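Universal stress protein (Archaeoglobus fulgidus, PDB 6HCD) is of unknown function but belongs to the universal stress protein A family, whose members are linked to stress responses and in some cases bind ATP. Local coordinates at residues P105-V110 / I144-K149; R40-A45 / S85-E90; I125-R128 / K133-F136. All coordinates share one frame; numbering follows the deposited sequence.

Contact 1: P105-V110 / I144-K149; sequences PPDDIV and ILKANK
The flat carboxylate of Asp107 is met by Lys146 NZ on the syn side of OD1, with the ammonium lifted 32° out of the carboxylate plane. The salt bridge from Lys146 NZ to Asp107 OD1 is 3.1 Å long, while Asp107 OD2 is 3.6 Å from Lys146 NZ, a lopsided grip by one oxygen. This joins two helices, 105-115 and 138-146, that pack beside each other on one face of the alpha/beta fold of universal stress proteins, where Ile109 and Ala147 both rest on Ile121 of strand 120-128. Lys146 suits the margin of this layer: its chain runs extended beyond CG, so the methylenes bridge from one helix to the other and deliver the charge to Asp107, Lys146 CD passing 3.6 Å from Asp107 OD1 on the way.

Deeper in, Val110 presents both methyls to the end of the neighbouring helix. With CG1 opposite the backbone N (chi1 155°), CG1 faces Lys146 O and Val110 CG2 sits 3.5 Å from Ala147 CA. A beta-branched residue thus packs its two short arms against the backbone at the helix end, and Ala147, where the chain leaves helical geometry, is small enough for the CA atoms of Val110 and Ala147 to come within 5.1 Å. The second subunit borders the same turn, Lys155 of that chain bonding to the carbonyls of Ile144 and Ala147. Beyond Val110 the link is through water: water 1 donates to Val110 O at 2.9 Å and accepts from Asn148 N at 3.1 Å.

Contact 2: R40-A45 / S85-E90; sequences RVLRFA and SIIRKE
Ile87 bends the same way at both torsions (chi1 -65°, chi2 -58°), which swings Ile87 CD1 round to Leu42, 3.4 Å from Leu42 O and 3.8 Å from Leu42 CD2. Leu42 crosses Ile87 and Ile86 at about a right angle, and Leu42 CB takes Ile86 CG2 at 3.8 Å. Branched aliphatic chains suit this seam, where helices 36-52 and 70-89 pack side by side in the alpha/beta sandwich of the universal stress protein fold; Leu42 also reaches Val29 of the central sheet.

Toward the surface the contact turns polar. Glu90, just past the end of its helix, lays its carboxylate by the methylenes of Arg43, Glu90 OE2 standing 3.8 Å from Arg43 CD, with the guanidinium and carboxylate planes 65° apart and their charged atoms not touching. Glu90 OE2 instead uses its anti lone pair for a salt bridge with Lys89 NZ, 3.0 Å long, and water 2 donates to both Glu90 OE1 and Arg43 O. With an alanine here in place of Glu90, the ammonium of Lys89 is likely to lose its carboxylate mate, and water 2 its bond to OE1. Water 3 accepts from Lys89 NZ at 2.9 Å and, more weakly, from Arg43 NH1.

Contact 3: I125-R128 / K133-F136; sequences IRKR and KLIF
Segments 125-128 and 133-136 run antiparallel as a beta hairpin, closed by Arg126 N to Phe136 O at 3.0 Å and Ile135 N to Lys127 O at 2.9 Å, and the first strand is kinked at Lys127 (phi 73°, psi -63°) into a classic gamma turn, with Arg128 N bonded to Arg126 O. Each of two arginines offers a guanidinium face to a methyl of the other strand. Ile135 CD1 lies over the centre of the Arg126 group, 3.6 Å from Arg126 CZ; it gets there because CG1 takes the position between backbone N and carbonyl carbon (chi1 62°). Leu134 CD2 covers the Arg128 group in the same way, 3.7 Å from Arg128 CZ, the two side chains lying side by side and pointing the same way; Leu134 also packs on Lys146 of the second subunit. Long arginines suit these places, since each can lay its flat charged end against an aliphatic methyl. At the buried end, Ile125 CD1 meets the edge of the Phe136 ring, 4.4 Å from Phe136 CD1, and that ring stacks on Phe136 of the second subunit.

Because each methyl lies over a face, it takes none of the N-H directions, and Arg128 NH1 bonds to Gly132 O in the connecting loop. With Arg126 about 6 Å from an unidentified bound ligand, the hairpin may bring positive charge near it, which would be consistent with nucleotide binding in some relatives.

Contacts 1 and 3 are neighbours, for Ile144 CD1 touches Phe136 CD1 at 3.6 Å and Ile125 CD1 at 3.9 Å, although their centres lie 18 Å apart. The chain runs from helix 105-115 through the hairpin of contact 3 into helix 138-146, and both contacts border the second subunit. Contact 2 holds helices on the opposite side of the chain's centre from contact 1, its centre 21 Å from that of contact 1; its nearest atoms come within about 5 Å of contact 3 without touching. Unidentified bound ligand comes within about 6 Å of the Arg126 side chain, about 10 Å of that of Leu42 and about 11 Å of that of Val110, so contact 3 comes closest to such a ligand.

Contact 1: P105-V110 / I144-K149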
loop_
_atom_site.group_PDB
_atom_site.type_symbol
_atom_site.label_atom_id
_atom_site.label_comp_id
_atom_site.label_asym_id
_atom_site.label_seq_id
_atom_site.Cartn_x
_atom_site.Cartn_y
_atom_site.Cartn_z
ATOM N N PRO A 105 4.507 2.457 17.842
ATOM C CA PRO A 105 4.442 1.441 16.785
ATOM C C PRO A 105 4.713 1.909 15.353
ATOM O O PRO A 105 5.499 1.284 14.648
ATOM C CB PRO A 105 3.028 0.862 16.946
ATOM C CG PRO A 105 2.746 1.039 18.423
ATOM C CD PRO A 105 3.373 2.376 18.774
ATOM N N PRO A 106 4.101 3.007 14.851
ATOM C CA PRO A 106 4.323 3.424 13.470
ATOM C C PRO A 106 5.802 3.741 13.192
ATOM O O PRO A 106 6.346 3.305 12.187
ATOM C CB PRO A 106 3.448 4.676 13.272
ATOM C CG PRO A 106 2.514 4.699 14.469
ATOM C CD PRO A 106 3.196 3.921 15.565
ATOM N N ASP A 107 6.434 4.509 14.077
ATOM C CA ASP A 107 7.864 4.865 13.911
ATOM C C ASP A 107 8.728 3.597 13.950
ATOM O O ASP A 107 9.705 3.472 13.216
ATOM C CB ASP A 107 8.355 5.810 15.008
ATOM C CG ASP A 107 7.747 7.193 14.953
ATOM O OD1 ASP A 107 7.838 7.816 13.894
ATOM O OD2 ASP A 107 7.201 7.627 15.974
ATOM N N ASP A 108 8.353 2.667 14.838
ATOM C CA ASP A 108 9.068 1.435 15.036
ATOM C C ASP A 108 9.032 0.591 13.754
ATOM O O ASP A 108 10.058 0.064 13.326
ATOM C CB ASP A 108 8.473 0.663 16.217
ATOM C CG ASP A 108 9.487 -0.098 17.048
ATOM O OD1 ASP A 108 10.674 0.016 16.769
ATOM O OD2 ASP A 108 9.064 -0.782 17.991
ATOM N N ILE A 109 7.837 0.443 13.173
ATOM C CA ILE A 109 7.619 -0.358 11.969
ATOM C C ILE A 109 8.395 0.279 10.805
ATOM O O ILE A 109 9.062 -0.411 10.048
ATOM C CB ILE A 109 6.104 -0.485 11.684
ATOM C CG1 ILE A 109 5.409 -1.369 12.730
ATOM C CG2 ILE A 109 5.845 -0.985 10.277
ATOM C CD1 ILE A 109 3.924 -1.125 12.868
ATOM N N VAL A 110 8.275 1.598 10.668
ATOM C CA VAL A 110 8.883 2.338 9.558
ATOM C C VAL A 110 10.415 2.235 9.642
ATOM O O VAL A 110 11.094 1.966 8.638
ATOM C CB VAL A 110 8.371 3.797 9.558
ATOM C CG1 VAL A 110 9.332 4.771 8.901
ATOM C CG2 VAL A 110 6.971 3.882 8.937
ATOM N N ILE A 144 1.588 4.663 6.851
ATOM C CA ILE A 144 1.425 5.025 5.459
ATOM C C ILE A 144 2.133 6.357 5.167
ATOM O O ILE A 144 2.782 6.490 4.141
ATOM C CB ILE A 144 -0.063 5.058 5.057
ATOM C CG1 ILE A 144 -0.690 3.664 5.116
ATOM C CG2 ILE A 144 -0.256 5.696 3.688
ATOM C CD1 ILE A 144 -2.201 3.695 5.218
ATOM N N LEU A 145 2.005 7.334 6.062
ATOM C CA LEU A 145 2.549 8.692 5.823
ATOM C C LEU A 145 4.056 8.753 6.103
ATOM O O LEU A 145 4.781 9.481 5.424
ATOM C CB LEU A 145 1.789 9.679 6.712
ATOM C CG LEU A 145 0.314 9.863 6.354
ATOM C CD1 LEU A 145 -0.367 10.795 7.337
ATOM C CD2 LEU A 145 0.194 10.406 4.934
ATOM N N LYS A 146 4.517 8.016 7.122
ATOM C CA LYS A 146 5.904 8.124 7.597
ATOM C C LYS A 146 6.870 7.209 6.827
ATOM O O LYS A 146 8.058 7.459 6.827
ATOM C CB LYS A 146 5.987 7.826 9.097
ATOM C CG LYS A 146 5.439 8.937 9.981
ATOM C CD LYS A 146 5.318 8.566 11.437
ATOM C CE LYS A 146 4.858 9.730 12.281
ATOM N NZ LYS A 146 5.242 9.545 13.697
ATOM N N ALA A 147 6.366 6.140 6.204
ATOM C CA ALA A 147 7.251 5.116 5.648
ATOM C C ALA A 147 8.104 5.687 4.515
ATOM O O ALA A 147 7.626 6.502 3.746
ATOM C CB ALA A 147 6.456 3.927 5.180
ATOM N N ASN A 148 9.336 5.192 4.402
ATOM C CA ASN A 148 10.164 5.423 3.200
ATOM C C ASN A 148 9.914 4.317 2.170
ATOM O O ASN A 148 9.986 4.574 0.969
ATOM C CB ASN A 148 11.617 5.644 3.594
ATOM C CG ASN A 148 11.732 6.870 4.468
ATOM O OD1 ASN A 148 11.299 7.959 4.082
ATOM N ND2 ASN A 148 12.286 6.696 5.658
ATOM N N LYS A 149 9.446 3.160 2.648
ATOM C CA LYS A 149 9.265 2.008 1.784
ATOM C C LYS A 149 7.843 2.018 1.233
ATOM O O LYS A 149 6.973 2.675 1.791
ATOM C CB LYS A 149 9.569 0.737 2.570
ATOM C CG LYS A 149 11.019 0.593 2.997
ATOM C CD LYS A 149 12.016 0.619 1.855
ATOM C CE LYS A 149 13.443 0.429 2.312
ATOM N NZ LYS A 149 14.071 1.700 2.744
HETATM O O HOH W 1 10.302 2.693 5.922
#

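Contact 2: R40-A45 / S85-E90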
loop_
_atom_site.group_PDB
_atom_site.type_symbol
_atom_site.label_atom_id
_atom_site.label_comp_id
_atom_site.label_asym_id
_atom_site.label_seq_id
_atom_site.Cartn_x
_atom_site.Cartn_y
_atom_site.Cartn_z
ATOM N N ARG A 40 -5.658 -12.107 6.512
ATOM C CA ARG A 40 -5.726 -11.631 5.125
ATOM C C ARG A 40 -4.439 -10.869 4.787
ATOM O O ARG A 40 -3.901 -11.017 3.671
ATOM C CB ARG A 40 -6.955 -10.747 4.888
ATOM C CG ARG A 40 -8.279 -11.495 4.899
ATOM C CD ARG A 40 -9.463 -10.621 4.515
ATOM N NE ARG A 40 -9.641 -9.480 5.405
ATOM C CZ ARG A 40 -10.423 -9.459 6.481
ATOM N NH1 ARG A 40 -11.069 -10.548 6.876
ATOM N NH2 ARG A 40 -10.572 -8.324 7.146
ATOM N N VAL A 41 -3.965 -10.067 5.750
ATOM C CA VAL A 41 -2.717 -9.304 5.624
ATOM C C VAL A 41 -1.565 -10.274 5.362
ATOM O O VAL A 41 -0.768 -10.087 4.439
ATOM C CB VAL A 41 -2.472 -8.425 6.864
ATOM C CG1 VAL A 41 -1.060 -7.849 6.884
ATOM C CG2 VAL A 41 -3.488 -7.281 6.943
ATOM N N LEU A 42 -1.495 -11.326 6.176
ATOM C CA LEU A 42 -0.408 -12.311 6.116
ATOM C C LEU A 42 -0.471 -13.108 4.814
ATOM O O LEU A 42 0.553 -13.375 4.229
ATOM C CB LEU A 42 -0.501 -13.231 7.333
ATOM C CG LEU A 42 -0.099 -12.601 8.661
ATOM C CD1 LEU A 42 -0.643 -13.408 9.833
ATOM C CD2 LEU A 42 1.405 -12.430 8.766
ATOM N N ARG A 43 -1.674 -13.502 4.381
ATOM C CA ARG A 43 -1.841 -14.252 3.135
ATOM C C ARG A 43 -1.342 -13.409 1.951
ATOM O O ARG A 43 -0.671 -13.934 1.061
ATOM C CB ARG A 43 -3.298 -14.694 2.948
ATOM C CG ARG A 43 -3.694 -15.832 3.873
ATOM C CD ARG A 43 -4.933 -16.585 3.418
ATOM N NE ARG A 43 -6.111 -15.740 3.477
ATOM C CZ ARG A 43 -6.912 -15.638 4.537
ATOM N NH1 ARG A 43 -6.653 -16.337 5.629
ATOM N NH2 ARG A 43 -7.957 -14.832 4.506
ATOM N N PHE A 44 -1.651 -12.109 1.946
ATOM C CA PHE A 44 -1.197 -11.240 0.840
ATOM C C PHE A 44 0.331 -11.098 0.870
ATOM O O PHE A 44 0.977 -11.171 -0.171
ATOM C CB PHE A 44 -1.846 -9.853 0.882
ATOM C CG PHE A 44 -1.678 -9.090 -0.408
ATOM C CD1 PHE A 44 -0.536 -8.343 -0.646
ATOM C CD2 PHE A 44 -2.645 -9.154 -1.397
ATOM C CE1 PHE A 44 -0.389 -7.643 -1.831
ATOM C CE2 PHE A 44 -2.499 -8.444 -2.578
ATOM C CZ PHE A 44 -1.368 -7.694 -2.792
ATOM N N ALA A 45 0.883 -10.878 2.072
ATOM C CA ALA A 45 2.319 -10.777 2.290
ATOM C C ALA A 45 3.044 -12.050 1.821
ATOM O O ALA A 45 4.093 -11.960 1.183
ATOM C CB ALA A 45 2.596 -10.476 3.741
ATOM N N SER A 85 3.370 -19.097 11.360
ATOM C CA SER A 85 2.780 -20.371 10.964
ATOM C C SER A 85 1.883 -20.165 9.731
ATOM O O SER A 85 1.891 -20.973 8.818
ATOM C CB SER A 85 2.082 -21.055 12.133
ATOM O OG SER A 85 0.768 -20.559 12.328
ATOM N N ILE A 86 1.149 -19.052 9.676
ATOM C CA ILE A 86 0.307 -18.717 8.519
ATOM C C ILE A 86 1.195 -18.541 7.271
ATOM O O ILE A 86 0.897 -19.062 6.207
ATOM C CB ILE A 86 -0.559 -17.468 8.797
ATOM C CG1 ILE A 86 -1.585 -17.695 9.916
ATOM C CG2 ILE A 86 -1.228 -16.980 7.529
ATOM C CD1 ILE A 86 -2.668 -18.678 9.590
ATOM N N ILE A 87 2.300 -17.811 7.420
ATOM C CA ILE A 87 3.231 -17.535 6.313
ATOM C C ILE A 87 3.730 -18.863 5.729
ATOM O O ILE A 87 3.755 -19.044 4.518
ATOM C CB ILE A 87 4.381 -16.635 6.793
ATOM C CG1 ILE A 87 3.881 -15.243 7.198
ATOM C CG2 ILE A 87 5.466 -16.530 5.748
ATOM C CD1 ILE A 87 3.153 -14.491 6.091
ATOM N N ARG A 88 4.141 -19.781 6.603
ATOM C CA ARG A 88 4.709 -21.073 6.199
ATOM C C ARG A 88 3.635 -21.945 5.538
ATOM O O ARG A 88 3.902 -22.579 4.517
ATOM C CB ARG A 88 5.339 -21.771 7.410
ATOM C CG ARG A 88 6.621 -21.122 7.912
ATOM C CD ARG A 88 7.047 -21.753 9.223
ATOM N NE ARG A 88 8.198 -21.137 9.846
ATOM C CZ ARG A 88 8.691 -21.534 11.005
ATOM N NH1 ARG A 88 9.592 -20.794 11.626
ATOM N NH2 ARG A 88 8.259 -22.658 11.557
ATOM N N LYS A 89 2.420 -21.960 6.102
ATOM C CA LYS A 89 1.298 -22.686 5.514
ATOM C C LYS A 89 1.013 -22.169 4.092
ATOM O O LYS A 89 0.611 -22.937 3.227
ATOM C CB LYS A 89 0.063 -22.576 6.415
ATOM C CG LYS A 89 -1.165 -23.356 5.955
ATOM C CD LYS A 89 -2.229 -22.500 5.288
ATOM C CE LYS A 89 -3.176 -21.843 6.266
ATOM N NZ LYS A 89 -3.749 -20.597 5.706
ATOM N N GLU A 90 1.232 -20.872 3.848
ATOM C CA GLU A 90 1.020 -20.264 2.523
ATOM C C GLU A 90 2.250 -20.438 1.614
ATOM O O GLU A 90 2.312 -19.834 0.535
ATOM C CB GLU A 90 0.665 -18.781 2.681
ATOM C CG GLU A 90 -0.701 -18.565 3.315
ATOM C CD GLU A 90 -1.869 -19.024 2.451
ATOM O OE1 GLU A 90 -1.851 -18.705 1.250
ATOM O OE2 GLU A 90 -2.788 -19.696 2.981
HETATM O O HOH W 2 -0.772 -16.406 -0.014
HETATM O O HOH W 3 -5.140 -18.574 7.162
#

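Contact 3: I125-R128 / K133-F136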
loop_
_atom_site.group_PDB
_atom_site.type_symbol
_atom_site.label_atom_id
_atom_site.label_comp_id
_atom_site.label_asym_id
_atom_site.label_seq_id
_atom_site.Cartn_x
_atom_site.Cartn_y
_atom_site.Cartn_z
ATOM N N ILE A 125 -5.727 -2.313 7.409
ATOM C CA ILE A 125 -6.490 -1.072 7.493
ATOM C C ILE A 125 -7.852 -1.410 8.091
ATOM O O ILE A 125 -8.488 -2.308 7.598
ATOM C CB ILE A 125 -6.720 -0.488 6.080
ATOM C CG1 ILE A 125 -5.421 -0.226 5.328
ATOM C CG2 ILE A 125 -7.596 0.751 6.116
ATOM C CD1 ILE A 125 -4.447 0.578 6.094
ATOM N N ARG A 126 -8.304 -0.591 9.047
ATOM C CA ARG A 126 -9.503 -0.873 9.825
ATOM C C ARG A 126 -10.752 -0.623 8.976
ATOM O O ARG A 126 -11.791 -1.266 9.179
ATOM C CB ARG A 126 -9.510 -0.021 11.097
ATOM C CG ARG A 126 -8.667 -0.580 12.232
ATOM C CD ARG A 126 -9.038 0.015 13.582
ATOM N NE ARG A 126 -10.461 -0.127 13.903
ATOM C CZ ARG A 126 -11.125 0.633 14.768
ATOM N NH1 ARG A 126 -10.482 1.550 15.471
ATOM N NH2 ARG A 126 -12.429 0.483 14.920
ATOM N N LYS A 127 -10.639 0.333 8.051
ATOM C CA LYS A 127 -11.675 0.670 7.070
ATOM C C LYS A 127 -12.867 1.413 7.708
ATOM O O LYS A 127 -13.145 2.543 7.304
ATOM C CB LYS A 127 -12.141 -0.572 6.303
ATOM C CG LYS A 127 -12.965 -0.285 5.054
ATOM C CD LYS A 127 -12.184 0.224 3.871
ATOM C CE LYS A 127 -12.869 -0.070 2.550
ATOM N NZ LYS A 127 -14.195 0.582 2.452
ATOM N N ARG A 128 -13.612 0.795 8.635
ATOM C CA ARG A 128 -14.844 1.405 9.157
ATOM C C ARG A 128 -14.790 1.462 10.683
ATOM O O ARG A 128 -14.324 0.532 11.328
ATOM C CB ARG A 128 -16.093 0.638 8.697
ATOM C CG ARG A 128 -16.311 0.686 7.194
ATOM C CD ARG A 128 -17.661 1.216 6.780
ATOM N NE ARG A 128 -17.742 1.373 5.331
ATOM C CZ ARG A 128 -18.058 2.501 4.701
ATOM N NH1 ARG A 128 -18.330 3.595 5.388
ATOM N NH2 ARG A 128 -18.104 2.537 3.380
ATOM N N LYS A 133 -17.811 5.325 10.016
ATOM C CA LYS A 133 -16.875 6.339 9.495
ATOM C C LYS A 133 -15.720 5.613 8.793
ATOM O O LYS A 133 -15.305 4.538 9.234
ATOM C CB LYS A 133 -16.318 7.239 10.607
ATOM C CG LYS A 133 -17.341 7.973 11.469
ATOM C CD LYS A 133 -18.278 8.912 10.721
ATOM C CE LYS A 133 -17.598 9.743 9.656
ATOM N NZ LYS A 133 -18.373 10.971 9.358
ATOM N N LEU A 134 -15.200 6.203 7.702
ATOM C CA LEU A 134 -14.039 5.644 7.001
ATOM C C LEU A 134 -12.767 6.015 7.764
ATOM O O LEU A 134 -12.420 7.193 7.855
ATOM C CB LEU A 134 -13.988 6.169 5.559
ATOM C CG LEU A 134 -14.986 5.538 4.585
ATOM C CD1 LEU A 134 -14.909 6.208 3.222
ATOM C CD2 LEU A 134 -14.758 4.047 4.447
ATOM N N ILE A 135 -12.052 5.001 8.279
ATOM C CA ILE A 135 -10.865 5.228 9.110
ATOM C C ILE A 135 -9.724 4.317 8.647
ATOM O O ILE A 135 -9.966 3.208 8.139
ATOM C CB ILE A 135 -11.208 4.995 10.597
ATOM C CG1 ILE A 135 -11.665 3.559 10.881
ATOM C CG2 ILE A 135 -12.244 6.012 11.056
ATOM C CD1 ILE A 135 -11.689 3.208 12.359
ATOM N N PHE A 136 -8.479 4.770 8.851
ATOM C CA PHE A 136 -7.322 3.908 8.680
ATOM C C PHE A 136 -7.094 3.006 9.891
ATOM O O PHE A 136 -6.672 1.858 9.708
ATOM C CB PHE A 136 -6.024 4.685 8.460
ATOM C CG PHE A 136 -5.970 5.468 7.177
ATOM C CD1 PHE A 136 -5.537 4.880 5.999
ATOM C CD2 PHE A 136 -6.341 6.800 7.158
ATOM C CE1 PHE A 136 -5.484 5.620 4.828
ATOM C CE2 PHE A 136 -6.305 7.531 5.981
ATOM C CZ PHE A 136 -5.861 6.943 4.824
#